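Side-chain contact in calcium homeostasis modulator protein 5 (Homo sapiens, PDB 7D60), which assembles into undecameric, cone-shaped large-pore channels of the membrane, whose gating and ion conductance are probably regulated by lipids: residues E227-F230 / L231-N235. Sequence-based numbering, arbitrary orientation.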
loop_
_atom_site.group_PDB
_atom_site.type_symbol
_atom_site.label_atom_id
_atom_site.label_comp_id
_atom_site.label_asym_id
_atom_site.label_seq_id
_atom_site.Cartn_x
_atom_site.Cartn_y
_atom_site.Cartn_z
ATOM N N GLU A 227 -3.779 15.799 45.540
ATOM C CA GLU A 227 -4.252 16.469 44.337
ATOM C C GLU A 227 -5.742 16.260 44.125
ATOM O O GLU A 227 -6.396 17.096 43.498
ATOM C CB GLU A 227 -3.483 15.976 43.115
ATOM C CG GLU A 227 -2.040 16.413 43.080
ATOM C CD GLU A 227 -1.199 15.572 42.140
ATOM O OE1 GLU A 227 -1.737 14.600 41.572
ATOM O OE2 GLU A 227 -0.002 15.881 41.971
ATOM N N ASN A 228 -6.294 15.158 44.624
ATOM C CA ASN A 228 -7.722 14.912 44.496
ATOM C C ASN A 228 -8.534 15.592 45.585
ATOM O O ASN A 228 -9.723 15.838 45.385
ATOM C CB ASN A 228 -8.000 13.412 44.514
ATOM C CG ASN A 228 -7.353 12.689 43.359
ATOM O OD1 ASN A 228 -6.998 13.298 42.353
ATOM N ND2 ASN A 228 -7.196 11.380 43.495
ATOM N N THR A 229 -7.927 15.896 46.728
ATOM C CA THR A 229 -8.633 16.631 47.768
ATOM C C THR A 229 -8.655 18.121 47.467
ATOM O O THR A 229 -9.657 18.794 47.728
ATOM C CB THR A 229 -7.983 16.356 49.122
ATOM O OG1 THR A 229 -7.910 14.944 49.321
ATOM C CG2 THR A 229 -8.790 16.953 50.251
ATOM N N PHE A 230 -7.565 18.647 46.906
ATOM C CA PHE A 230 -7.532 20.048 46.499
ATOM C C PHE A 230 -8.503 20.307 45.362
ATOM O O PHE A 230 -9.174 21.339 45.335
ATOM C CB PHE A 230 -6.120 20.443 46.071
ATOM C CG PHE A 230 -5.183 20.701 47.206
ATOM C CD1 PHE A 230 -5.625 20.711 48.513
ATOM C CD2 PHE A 230 -3.847 20.934 46.959
ATOM C CE1 PHE A 230 -4.753 20.949 49.542
ATOM C CE2 PHE A 230 -2.977 21.171 47.987
ATOM C CZ PHE A 230 -3.430 21.179 49.279
ATOM N N LEU A 231 -8.603 19.370 44.429
ATOM C CA LEU A 231 -9.498 19.496 43.292
ATOM C C LEU A 231 -10.958 19.312 43.679
ATOM O O LEU A 231 -11.844 19.722 42.927
ATOM C CB LEU A 231 -9.088 18.474 42.234
ATOM C CG LEU A 231 -9.485 18.561 40.769
ATOM C CD1 LEU A 231 -8.332 18.068 39.930
ATOM C CD2 LEU A 231 -10.719 17.730 40.501
ATOM N N ASP A 232 -11.223 18.715 44.836
ATOM C CA ASP A 232 -12.586 18.505 45.300
ATOM C C ASP A 232 -13.076 19.655 46.169
ATOM O O ASP A 232 -14.248 20.027 46.094
ATOM C CB ASP A 232 -12.655 17.182 46.061
ATOM C CG ASP A 232 -13.982 16.956 46.729
ATOM O OD1 ASP A 232 -14.986 16.777 46.011
ATOM O OD2 ASP A 232 -14.021 16.940 47.977
ATOM N N TYR A 233 -12.201 20.229 46.990
ATOM C CA TYR A 233 -12.574 21.360 47.823
ATOM C C TYR A 233 -12.549 22.679 47.070
ATOM O O TYR A 233 -13.049 23.677 47.590
ATOM C CB TYR A 233 -11.643 21.461 49.026
ATOM C CG TYR A 233 -12.103 20.681 50.221
ATOM C CD1 TYR A 233 -12.641 21.323 51.325
ATOM C CD2 TYR A 233 -11.993 19.301 50.254
ATOM C CE1 TYR A 233 -13.060 20.612 52.423
ATOM C CE2 TYR A 233 -12.408 18.581 51.347
ATOM C CZ TYR A 233 -12.941 19.241 52.428
ATOM O OH TYR A 233 -13.356 18.522 53.521
ATOM N N ALA A 234 -11.968 22.714 45.874
ATOM C CA ALA A 234 -11.979 23.943 45.093
ATOM C C ALA A 234 -13.161 23.994 44.142
ATOM O O ALA A 234 -13.551 25.080 43.709
ATOM C CB ALA A 234 -10.673 24.095 44.323
ATOM N N ASN A 235 -13.741 22.843 43.804
ATOM C CA ASN A 235 -15.010 22.835 43.090
ATOM C C ASN A 235 -16.164 23.244 43.986
ATOM O O ASN A 235 -17.096 23.902 43.523
ATOM C CB ASN A 235 -15.290 21.453 42.511
ATOM C CG ASN A 235 -14.883 21.337 41.071
ATOM O OD1 ASN A 235 -15.065 22.264 40.290
ATOM N ND2 ASN A 235 -14.343 20.187 40.701
#
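The backbone of E227-F230 runs unbroken into L231-N235 as successive turns of the cytoplasmic alpha-helix 209-246, where T229 O accepts the good i to i+4 bond from Y233 N (3.0 Å, N-H...O 159°) and a weak i to i+3 bond from D232 N, while the other i to i+4 bonds, L231 N to E227 O, D232 N to N228 O and A234 N to F230 O, are weak.

The side-chain contact follows the same one-turn spacing: the T229 and Y233 side chains leave the helix in the same direction and run alongside each other. With T229 CG2 anti to the backbone N and OG1 beside it (chi1 -53°), the methyl comes up beside the CD2-CE2 edge of the tyrosine ring, raised above its plane, T229 CG2 lying 4.0 Å from Y233 CD2 and nearly as close to CE2. The hydroxyl instead turns back along the helix, where OG1 is hydrogen-bonded to Q225 O. F246 of a neighbouring subunit packs on T229 and F230 and meets the Y233 ring with the planes at about 30°, while K236 of the same chain makes a cation-pi contact with Y233. K221 of a second neighbouring subunit packs on A234, and its NZ hydrogen-bonds L231 O, so that this part of the helix joins three subunits of the undecamer.

L231 and D232 only brush the carbonyl oxygens of the preceding turn with CB. The carbonyl oxygen of T229, besides its backbone bonds, approaches the rim of the Y233 ring only a little off the ring plane, T229 O lying 3.5 Å from Y233 CD2.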